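Local coordinates for protein BIM1 (Saccharomyces cerevisiae, PDB 2QJX), which binds microtubules, tracking their growing plus ends, through the N-terminal calponin-homology domain that makes up this chain, at residues Gln41-Val55 / Lys113-Arg127. Residues are numbered along the deposited sequence; the frame is centred on the assembly and turned at random.
Sequences QIMDSIYGDLPMNRV and KDESVYDPDARRKYR
In the calponin-homology domain of this EB1-family protein, the chain that leaves helix 95-112 folds back over helix 37-47 and the loop after it, and Tyr118, Arg123, Arg124 and Arg127 fasten it there. It illustrates how a tail with little regular structure is held by polar side chains, each gripped more than once. The Tyr118 ring lies flat on the helix, with Ser45 CA 3.5 Å from its centroid in a CH-pi contact. Tyr118 CG stands anti to the backbone N (chi1 -174°), which carries the phenol across Ser45 to the Asp44 carboxylate. There Tyr118 OH donates to the anti lone pair of Asp44 OD2 at 2.5 Å and accepts from Gln41 NE2 at 2.9 Å. Arg123 takes the syn side of the same carboxylate, side-on and nearly coplanar with it: NE bonds Asp44 OD2 at 2.9 Å, NH2 bonds OD1. Leu50 N also donates to OD1, tying the loop into this group, and the double grip probably favours a charged carboxylate. A phenylalanine in place of Tyr118 would probably leave Asp44 OD2 and Gln41 NE2 each short of a partner. Next to the phenol, both ends of the buried Gln41 amide are used, fixing its rotation. NE2 also donates to Pro120 O, while OE1 accepts from Arg124 NH1 at 2.8 Å, the amide standing 82° from the guanidinium plane. Arg124 NH1 additionally reaches Leu23 O, joining helix 12-23 to the same network. At the end of this fragment, Arg127 spans the 3-10 turn 52-54: NH1 meets Val55 O almost head-on at 2.7 Å. Arg127 NH2 lies 2.6 Å from Met52 O, coming from above its carbonyl plane, on the face opposite Val55 N.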
loop_
_atom_site.group_PDB
_atom_site.type_symbol
_atom_site.label_atom_id
_atom_site.label_comp_id
_atom_site.label_asym_id
_atom_site.label_seq_id
_atom_site.Cartn_x
_atom_site.Cartn_y
_atom_site.Cartn_z
ATOM N N GLN A 41 0.043 3.896 -1.028
ATOM C CA GLN A 41 -1.144 4.704 -1.260
ATOM C C GLN A 41 -2.248 4.502 -0.238
ATOM O O GLN A 41 -3.050 5.408 -0.011
ATOM C CB GLN A 41 -1.697 4.513 -2.675
ATOM C CG GLN A 41 -2.862 5.465 -2.943
ATOM C CD GLN A 41 -3.071 5.776 -4.400
ATOM O OE1 GLN A 41 -2.932 4.907 -5.260
ATOM N NE2 GLN A 41 -3.432 7.021 -4.691
ATOM N N ILE A 42 -2.318 3.327 0.380
ATOM C CA ILE A 42 -3.333 3.139 1.409
ATOM C C ILE A 42 -2.960 4.113 2.526
ATOM O O ILE A 42 -3.819 4.797 3.091
ATOM C CB ILE A 42 -3.342 1.707 1.974
ATOM C CG1 ILE A 42 -3.888 0.742 0.921
ATOM C CG2 ILE A 42 -4.210 1.644 3.227
ATOM C CD1 ILE A 42 -3.959 -0.690 1.393
HETATM N N MSE A 43 -1.671 4.185 2.837
HETATM C CA MSE A 43 -1.218 5.101 3.877
HETATM C C MSE A 43 -1.450 6.551 3.444
HETATM O O MSE A 43 -1.722 7.417 4.279
HETATM C CB MSE A 43 0.259 4.866 4.193
HETATM C CG MSE A 43 0.543 3.507 4.839
HETATM SE SE MSE A 43 -0.366 3.217 6.538
HETATM C CE MSE A 43 0.956 3.977 7.723
ATOM N N ASP A 44 -1.356 6.826 2.146
ATOM C CA ASP A 44 -1.594 8.191 1.673
ATOM C C ASP A 44 -3.063 8.559 1.865
ATOM O O ASP A 44 -3.380 9.693 2.224
ATOM C CB ASP A 44 -1.213 8.349 0.191
ATOM C CG ASP A 44 -1.237 9.808 -0.269
ATOM O OD1 ASP A 44 -0.534 10.629 0.355
ATOM O OD2 ASP A 44 -1.947 10.139 -1.252
ATOM N N SER A 45 -3.969 7.612 1.640
ATOM C CA SER A 45 -5.394 7.908 1.810
ATOM C C SER A 45 -5.697 8.296 3.263
ATOM O O SER A 45 -6.611 9.079 3.534
ATOM C CB SER A 45 -6.255 6.704 1.408
ATOM O OG SER A 45 -6.095 5.622 2.309
ATOM N N ILE A 46 -4.914 7.757 4.194
ATOM C CA ILE A 46 -5.098 8.045 5.614
ATOM C C ILE A 46 -4.356 9.295 6.099
ATOM O O ILE A 46 -4.924 10.123 6.819
ATOM C CB ILE A 46 -4.620 6.870 6.496
ATOM C CG1 ILE A 46 -5.361 5.584 6.116
ATOM C CG2 ILE A 46 -4.856 7.209 7.967
ATOM C CD1 ILE A 46 -4.829 4.341 6.816
ATOM N N TYR A 47 -3.089 9.429 5.715
ATOM C CA TYR A 47 -2.283 10.562 6.163
ATOM C C TYR A 47 -2.091 11.681 5.152
ATOM O O TYR A 47 -1.871 12.831 5.530
ATOM C CB TYR A 47 -0.927 10.066 6.654
ATOM C CG TYR A 47 -1.055 9.070 7.782
ATOM C CD1 TYR A 47 -1.137 7.700 7.525
ATOM C CD2 TYR A 47 -1.162 9.500 9.104
ATOM C CE1 TYR A 47 -1.323 6.788 8.557
ATOM C CE2 TYR A 47 -1.352 8.595 10.141
ATOM C CZ TYR A 47 -1.434 7.243 9.863
ATOM O OH TYR A 47 -1.652 6.348 10.881
ATOM N N GLY A 48 -2.156 11.334 3.874
ATOM C CA GLY A 48 -2.017 12.313 2.814
ATOM C C GLY A 48 -0.707 13.065 2.710
ATOM O O GLY A 48 -0.676 14.143 2.119
ATOM N N ASP A 49 0.372 12.523 3.269
ATOM C CA ASP A 49 1.659 13.206 3.190
ATOM C C ASP A 49 2.751 12.328 2.586
ATOM O O ASP A 49 3.937 12.570 2.788
ATOM C CB ASP A 49 2.088 13.726 4.576
ATOM C CG ASP A 49 2.433 12.615 5.554
ATOM O OD1 ASP A 49 2.198 11.429 5.246
ATOM O OD2 ASP A 49 2.947 12.939 6.645
ATOM N N LEU A 50 2.334 11.308 1.838
ATOM C CA LEU A 50 3.257 10.398 1.172
ATOM C C LEU A 50 3.757 11.043 -0.120
ATOM O O LEU A 50 3.020 11.774 -0.781
ATOM C CB LEU A 50 2.554 9.083 0.825
ATOM C CG LEU A 50 2.325 8.014 1.896
ATOM C CD1 LEU A 50 3.642 7.308 2.164
ATOM C CD2 LEU A 50 1.746 8.632 3.168
ATOM N N PRO A 51 5.023 10.796 -0.482
ATOM C CA PRO A 51 5.614 11.350 -1.706
ATOM C C PRO A 51 5.162 10.488 -2.884
ATOM O O PRO A 51 5.947 9.752 -3.477
ATOM C CB PRO A 51 7.105 11.246 -1.436
ATOM C CG PRO A 51 7.204 10.006 -0.611
ATOM C CD PRO A 51 6.054 10.153 0.354
HETATM N N MSE A 52 3.878 10.588 -3.207
HETATM C CA MSE A 52 3.293 9.796 -4.274
HETATM C C MSE A 52 4.012 9.871 -5.614
HETATM O O MSE A 52 4.110 8.863 -6.307
HETATM C CB MSE A 52 1.817 10.159 -4.445
HETATM C CG MSE A 52 0.938 9.731 -3.263
HETATM SE SE MSE A 52 0.983 7.811 -2.873
HETATM C CE MSE A 52 0.173 7.169 -4.512
ATOM N N ASN A 53 4.525 11.047 -5.976
ATOM C CA ASN A 53 5.220 11.183 -7.250
ATOM C C ASN A 53 6.449 10.287 -7.311
ATOM O O ASN A 53 6.908 9.919 -8.392
ATOM C CB ASN A 53 5.693 12.622 -7.480
ATOM C CG ASN A 53 4.562 13.617 -7.557
ATOM O OD1 ASN A 53 3.411 13.263 -7.806
ATOM N ND2 ASN A 53 4.892 14.889 -7.365
ATOM N N ARG A 54 6.986 9.937 -6.146
ATOM C CA ARG A 54 8.197 9.126 -6.094
ATOM C C ARG A 54 7.951 7.640 -5.863
ATOM O O ARG A 54 8.881 6.822 -5.898
ATOM C CB ARG A 54 9.142 9.718 -5.041
ATOM C CG ARG A 54 9.702 11.078 -5.468
ATOM C CD ARG A 54 10.359 11.820 -4.315
ATOM N NE ARG A 54 9.503 12.892 -3.815
ATOM C CZ ARG A 54 9.513 13.335 -2.559
ATOM N NH1 ARG A 54 10.336 12.797 -1.671
ATOM N NH2 ARG A 54 8.689 14.306 -2.189
ATOM N N VAL A 55 6.691 7.296 -5.633
ATOM C CA VAL A 55 6.306 5.907 -5.450
ATOM C C VAL A 55 6.234 5.324 -6.856
ATOM O O VAL A 55 5.597 5.906 -7.735
ATOM C CB VAL A 55 4.916 5.795 -4.785
ATOM C CG1 VAL A 55 4.439 4.341 -4.795
ATOM C CG2 VAL A 55 4.983 6.322 -3.362
ATOM N N LYS A 113 -8.872 6.322 8.854
ATOM C CA LYS A 113 -9.291 7.131 7.708
ATOM C C LYS A 113 -10.377 8.108 8.151
ATOM O O LYS A 113 -11.402 7.688 8.684
ATOM C CB LYS A 113 -9.833 6.248 6.584
ATOM C CG LYS A 113 -10.322 7.039 5.375
ATOM C CD LYS A 113 -9.179 7.774 4.689
ATOM C CE LYS A 113 -9.683 8.735 3.621
ATOM N NZ LYS A 113 -10.256 9.972 4.229
ATOM N N ASP A 114 -10.159 9.404 7.934
ATOM C CA ASP A 114 -11.150 10.398 8.341
ATOM C C ASP A 114 -12.252 10.628 7.311
ATOM O O ASP A 114 -12.402 9.862 6.357
ATOM C CB ASP A 114 -10.481 11.737 8.687
ATOM C CG ASP A 114 -9.864 12.418 7.486
ATOM O OD1 ASP A 114 -10.269 12.123 6.345
ATOM O OD2 ASP A 114 -8.979 13.274 7.688
ATOM N N GLU A 115 -13.006 11.708 7.513
ATOM C CA GLU A 115 -14.135 12.067 6.660
ATOM C C GLU A 115 -13.809 12.610 5.272
ATOM O O GLU A 115 -14.637 12.520 4.367
ATOM C CB GLU A 115 -15.017 13.102 7.368
ATOM C CG GLU A 115 -15.559 12.693 8.732
ATOM C CD GLU A 115 -14.486 12.629 9.801
ATOM O OE1 GLU A 115 -13.516 13.412 9.720
ATOM O OE2 GLU A 115 -14.623 11.808 10.731
ATOM N N SER A 116 -12.629 13.196 5.108
ATOM C CA SER A 116 -12.239 13.769 3.823
ATOM C C SER A 116 -12.332 12.766 2.682
ATOM O O SER A 116 -12.156 11.564 2.885
ATOM C CB SER A 116 -10.815 14.323 3.899
ATOM O OG SER A 116 -9.875 13.291 4.146
ATOM N N VAL A 117 -12.613 13.262 1.480
ATOM C CA VAL A 117 -12.711 12.393 0.314
ATOM C C VAL A 117 -11.303 12.205 -0.243
ATOM O O VAL A 117 -10.471 13.110 -0.169
ATOM C CB VAL A 117 -13.616 13.005 -0.783
ATOM C CG1 VAL A 117 -12.928 14.203 -1.425
ATOM C CG2 VAL A 117 -13.949 11.951 -1.832
ATOM N N TYR A 118 -11.030 11.024 -0.781
ATOM C CA TYR A 118 -9.713 10.745 -1.339
ATOM C C TYR A 118 -9.848 10.416 -2.818
ATOM O O TYR A 118 -10.703 9.626 -3.206
ATOM C CB TYR A 118 -9.064 9.569 -0.601
ATOM C CG TYR A 118 -7.634 9.295 -1.021
ATOM C CD1 TYR A 118 -6.603 10.167 -0.669
ATOM C CD2 TYR A 118 -7.315 8.166 -1.775
ATOM C CE1 TYR A 118 -5.282 9.921 -1.055
ATOM C CE2 TYR A 118 -5.996 7.907 -2.172
ATOM C CZ TYR A 118 -4.989 8.788 -1.808
ATOM O OH TYR A 118 -3.694 8.542 -2.199
ATOM N N ASP A 119 -9.011 11.037 -3.642
ATOM C CA ASP A 119 -9.040 10.800 -5.079
ATOM C C ASP A 119 -7.753 10.059 -5.394
ATOM O O ASP A 119 -6.719 10.679 -5.630
ATOM C CB ASP A 119 -9.067 12.124 -5.846
ATOM C CG ASP A 119 -9.283 11.928 -7.331
ATOM O OD1 ASP A 119 -8.948 10.840 -7.846
ATOM O OD2 ASP A 119 -9.774 12.869 -7.990
ATOM N N PRO A 120 -7.803 8.719 -5.402
ATOM C CA PRO A 120 -6.617 7.907 -5.682
ATOM C C PRO A 120 -5.952 8.178 -7.021
ATOM O O PRO A 120 -4.725 8.220 -7.117
ATOM C CB PRO A 120 -7.142 6.473 -5.558
ATOM C CG PRO A 120 -8.578 6.602 -5.972
ATOM C CD PRO A 120 -8.999 7.871 -5.259
ATOM N N ASP A 121 -6.755 8.368 -8.059
ATOM C CA ASP A 121 -6.206 8.618 -9.381
ATOM C C ASP A 121 -5.430 9.932 -9.439
ATOM O O ASP A 121 -4.298 9.973 -9.925
ATOM C CB ASP A 121 -7.339 8.600 -10.409
ATOM C CG ASP A 121 -8.064 7.266 -10.437
ATOM O OD1 ASP A 121 -7.487 6.288 -10.955
ATOM O OD2 ASP A 121 -9.200 7.187 -9.920
ATOM N N ALA A 122 -6.034 11.005 -8.941
ATOM C CA ALA A 122 -5.371 12.304 -8.947
ATOM C C ALA A 122 -4.098 12.282 -8.104
ATOM O O ALA A 122 -3.089 12.884 -8.476
ATOM C CB ALA A 122 -6.322 13.385 -8.434
ATOM N N ARG A 123 -4.137 11.592 -6.967
ATOM C CA ARG A 123 -2.959 11.522 -6.109
ATOM C C ARG A 123 -1.791 10.813 -6.794
ATOM O O ARG A 123 -0.636 11.080 -6.461
ATOM C CB ARG A 123 -3.289 10.828 -4.778
ATOM C CG ARG A 123 -4.229 11.625 -3.870
ATOM C CD ARG A 123 -3.593 12.933 -3.390
ATOM N NE ARG A 123 -2.473 12.694 -2.482
ATOM C CZ ARG A 123 -1.687 13.645 -1.987
ATOM N NH1 ARG A 123 -1.887 14.915 -2.315
ATOM N NH2 ARG A 123 -0.705 13.327 -1.153
ATOM N N ARG A 124 -2.095 9.924 -7.747
ATOM C CA ARG A 124 -1.070 9.183 -8.498
ATOM C C ARG A 124 -0.764 9.856 -9.831
ATOM O O ARG A 124 -0.038 9.287 -10.648
ATOM C CB ARG A 124 -1.538 7.771 -8.886
ATOM C CG ARG A 124 -2.017 6.849 -7.819
ATOM C CD ARG A 124 -2.002 5.430 -8.389
ATOM N NE ARG A 124 -3.131 5.091 -9.260
ATOM C CZ ARG A 124 -4.288 4.599 -8.819
ATOM N NH1 ARG A 124 -4.471 4.396 -7.522
ATOM N NH2 ARG A 124 -5.249 4.268 -9.672
ATOM N N LYS A 125 -1.327 11.037 -10.064
ATOM C CA LYS A 125 -1.156 11.733 -11.339
ATOM C C LYS A 125 -1.627 10.829 -12.481
ATOM O O LYS A 125 -1.046 10.779 -13.569
ATOM C CB LYS A 125 0.295 12.178 -11.533
ATOM C CG LYS A 125 0.699 13.225 -10.502
ATOM C CD LYS A 125 1.750 14.204 -11.008
ATOM C CE LYS A 125 3.096 13.553 -11.219
ATOM N NZ LYS A 125 4.142 14.600 -11.436
ATOM N N TYR A 126 -2.709 10.115 -12.192
ATOM C CA TYR A 126 -3.367 9.209 -13.124
ATOM C C TYR A 126 -2.560 8.042 -13.655
ATOM O O TYR A 126 -2.738 7.615 -14.800
ATOM C CB TYR A 126 -3.985 10.018 -14.266
ATOM C CG TYR A 126 -4.927 11.061 -13.724
ATOM C CD1 TYR A 126 -4.456 12.316 -13.341
ATOM C CD2 TYR A 126 -6.266 10.757 -13.475
ATOM C CE1 TYR A 126 -5.289 13.239 -12.716
ATOM C CE2 TYR A 126 -7.107 11.671 -12.849
ATOM C CZ TYR A 126 -6.609 12.909 -12.470
ATOM O OH TYR A 126 -7.421 13.810 -11.824
ATOM N N ARG A 127 -1.672 7.529 -12.808
ATOM C CA ARG A 127 -0.869 6.363 -13.137
ATOM C C ARG A 127 -1.678 5.190 -12.570
ATOM O O ARG A 127 -1.096 4.116 -12.310
ATOM C CB ARG A 127 0.501 6.429 -12.446
ATOM C CG ARG A 127 1.488 7.451 -13.020
ATOM C CD ARG A 127 2.763 7.493 -12.173
ATOM N NE ARG A 127 2.527 8.125 -10.872
ATOM C CZ ARG A 127 3.278 7.940 -9.788
ATOM N NH1 ARG A 127 4.328 7.129 -9.827
ATOM N NH2 ARG A 127 2.983 8.584 -8.661
ATOM O OXT ARG A 127 -2.904 5.370 -12.389
HETATM O O HOH W 1 -7.807 11.278 4.693
HETATM O O HOH W 2 -7.582 10.343 7.436
HETATM O O HOH W 3 1.751 11.168 -8.073
#